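Local coordinates for DNA damage response protein Rtt109, putative (Neosartorya fumigata, PDB 5ZB9) that probably transfers acetyl groups from acetyl-CoA to lysine side chains of histone H3, in an Asf1-dependent reaction, at residues G98-L103 against S110-I115. Numbering follows the deposited sequence.
Sequences GYLHLL and SLLRLI
L100 meets L111 and L112, and L103 meets L111, in each case methyl to methyl at the closest approach, while the one imidazole nearby, that of H101, stays on the loop side. One face of its ring carries L102 CG, 3.8 Å above the plane and displaced from the ring centre. At its edge, in the ring plane, lies G98 O, which H101 ND1 reaches at 2.9 Å; the N-H...O angle of 128° makes this bond weak.

Across the contact, L100 CD1 touches L111 CD1 at 3.9 Å, the two side chains crossing at a slant. L103 CD2 lies 4.2 Å from the same L111 CD1, and also 4.2 Å from L100 CD1, so three methyls form a nearly equilateral triangle. The other branch of L100 serves a second partner, with CD2 4.3 Å from L112 CD2. The L100 CB points toward the helix, and with CG anti to the backbone N (chi1 176°) CD1 and CD2 fall beside L111 and L112 respectively. With L100 CA and L111 CA 9.0 Å apart and 134 Å² buried in total, the contact is small.

S110 is the N-cap of helix 111-127; its OG accepts a weak capping bond from R113 N. L112 and R113 belong to the CoA-binding site, though no CoA is bound here, and L112 lies close to S96 and W168 of that site. The contact thus ties the 3-10 turn at 100-102, in the loop after strand 86-96, to the first turn of helix 111-127. Strand 71-82 contacts both segments, I73 touching L100 and F74 touching L112; L17 and P18 touch L111, and I61 of strand 50-61 meets L103.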
loop_
_atom_site.group_PDB
_atom_site.type_symbol
_atom_site.label_atom_id
_atom_site.label_comp_id
_atom_site.label_asym_id
_atom_site.label_seq_id
_atom_site.Cartn_x
_atom_site.Cartn_y
_atom_site.Cartn_z
ATOM N N GLY A 98 8.681 -15.591 10.831
ATOM C CA GLY A 98 8.702 -17.031 10.714
ATOM C C GLY A 98 8.412 -17.723 12.028
ATOM O O GLY A 98 8.524 -18.943 12.121
ATOM N N TYR A 99 8.028 -16.949 13.043
ATOM C CA TYR A 99 7.801 -17.507 14.379
ATOM C C TYR A 99 6.327 -17.672 14.723
ATOM O O TYR A 99 5.982 -17.997 15.856
ATOM C CB TYR A 99 8.506 -16.645 15.431
ATOM C CG TYR A 99 9.995 -16.686 15.235
ATOM C CD1 TYR A 99 10.721 -17.831 15.552
ATOM C CD2 TYR A 99 10.673 -15.611 14.680
ATOM C CE1 TYR A 99 12.086 -17.890 15.350
ATOM C CE2 TYR A 99 12.038 -15.662 14.472
ATOM C CZ TYR A 99 12.738 -16.806 14.810
ATOM O OH TYR A 99 14.096 -16.860 14.604
ATOM N N LEU A 100 5.465 -17.475 13.732
ATOM C CA LEU A 100 4.032 -17.635 13.925
ATOM C C LEU A 100 3.676 -19.048 14.388
ATOM O O LEU A 100 2.666 -19.247 15.068
ATOM C CB LEU A 100 3.285 -17.299 12.634
ATOM C CG LEU A 100 1.770 -17.505 12.620
ATOM C CD1 LEU A 100 1.107 -16.723 13.747
ATOM C CD2 LEU A 100 1.193 -17.116 11.266
ATOM N N HIS A 101 4.512 -20.022 14.031
ATOM C CA HIS A 101 4.253 -21.418 14.394
ATOM C C HIS A 101 4.289 -21.654 15.911
ATOM O O HIS A 101 3.720 -22.627 16.405
ATOM C CB HIS A 101 5.252 -22.348 13.696
ATOM C CG HIS A 101 6.663 -22.190 14.168
ATOM N ND1 HIS A 101 7.521 -21.247 13.649
ATOM C CD2 HIS A 101 7.372 -22.869 15.101
ATOM C CE1 HIS A 101 8.693 -21.339 14.253
ATOM N NE2 HIS A 101 8.630 -22.319 15.135
ATOM N N LEU A 102 4.936 -20.754 16.647
ATOM C CA LEU A 102 4.988 -20.850 18.105
ATOM C C LEU A 102 3.657 -20.502 18.761
ATOM O O LEU A 102 3.543 -20.489 19.989
ATOM C CB LEU A 102 6.075 -19.937 18.662
ATOM C CG LEU A 102 7.483 -20.213 18.145
ATOM C CD1 LEU A 102 8.453 -19.192 18.717
ATOM C CD2 LEU A 102 7.897 -21.630 18.498
ATOM N N LEU A 103 2.653 -20.208 17.942
ATOM C CA LEU A 103 1.342 -19.864 18.460
ATOM C C LEU A 103 0.506 -21.115 18.617
ATOM O O LEU A 103 0.083 -21.715 17.627
ATOM C CB LEU A 103 0.637 -18.867 17.544
ATOM C CG LEU A 103 -0.681 -18.324 18.096
ATOM C CD1 LEU A 103 -0.472 -17.671 19.459
ATOM C CD2 LEU A 103 -1.291 -17.348 17.116
ATOM N N SER A 110 -4.619 -17.768 6.483
ATOM C CA SER A 110 -3.420 -16.956 6.634
ATOM C C SER A 110 -3.747 -15.808 7.575
ATOM O O SER A 110 -4.435 -14.859 7.197
ATOM C CB SER A 110 -2.901 -16.429 5.278
ATOM O OG SER A 110 -1.613 -15.799 5.381
ATOM N N LEU A 111 -3.275 -15.921 8.812
ATOM C CA LEU A 111 -3.388 -14.831 9.767
ATOM C C LEU A 111 -2.767 -13.574 9.196
ATOM O O LEU A 111 -3.288 -12.479 9.388
ATOM C CB LEU A 111 -2.713 -15.187 11.090
ATOM C CG LEU A 111 -3.466 -16.206 11.933
ATOM C CD1 LEU A 111 -2.700 -16.505 13.215
ATOM C CD2 LEU A 111 -4.870 -15.692 12.226
ATOM N N LEU A 112 -1.655 -13.731 8.484
ATOM C CA LEU A 112 -0.977 -12.577 7.919
ATOM C C LEU A 112 -1.865 -11.890 6.878
ATOM O O LEU A 112 -1.883 -10.658 6.794
ATOM C CB LEU A 112 0.367 -12.975 7.317
ATOM C CG LEU A 112 1.311 -13.746 8.246
ATOM C CD1 LEU A 112 2.721 -13.763 7.686
ATOM C CD2 LEU A 112 1.298 -13.173 9.660
ATOM N N ARG A 113 -2.626 -12.669 6.114
ATOM C CA ARG A 113 -3.543 -12.076 5.144
ATOM C C ARG A 113 -4.645 -11.319 5.870
ATOM O O ARG A 113 -4.976 -10.193 5.504
ATOM C CB ARG A 113 -4.151 -13.135 4.215
ATOM C CG ARG A 113 -5.164 -12.563 3.211
ATOM C CD ARG A 113 -5.696 -13.609 2.216
ATOM N NE ARG A 113 -6.339 -14.757 2.862
ATOM C CZ ARG A 113 -7.513 -14.715 3.490
ATOM N NH1 ARG A 113 -8.193 -13.577 3.572
ATOM N NH2 ARG A 113 -8.006 -15.813 4.048
ATOM N N LEU A 114 -5.200 -11.932 6.912
ATOM C CA LEU A 114 -6.278 -11.315 7.688
ATOM C C LEU A 114 -5.837 -10.008 8.342
ATOM O O LEU A 114 -6.563 -9.007 8.320
ATOM C CB LEU A 114 -6.787 -12.288 8.748
ATOM C CG LEU A 114 -7.617 -13.442 8.185
ATOM C CD1 LEU A 114 -8.055 -14.374 9.296
ATOM C CD2 LEU A 114 -8.820 -12.896 7.431
ATOM N N ILE A 115 -4.635 -10.022 8.911
ATOM C CA ILE A 115 -4.079 -8.840 9.543
ATOM C C ILE A 115 -3.881 -7.705 8.535
ATOM O O ILE A 115 -4.332 -6.583 8.773
ATOM C CB ILE A 115 -2.743 -9.165 10.239
ATOM C CG1 ILE A 115 -2.981 -10.118 11.412
ATOM C CG2 ILE A 115 -2.067 -7.889 10.724
ATOM C CD1 ILE A 115 -1.713 -10.619 12.044
#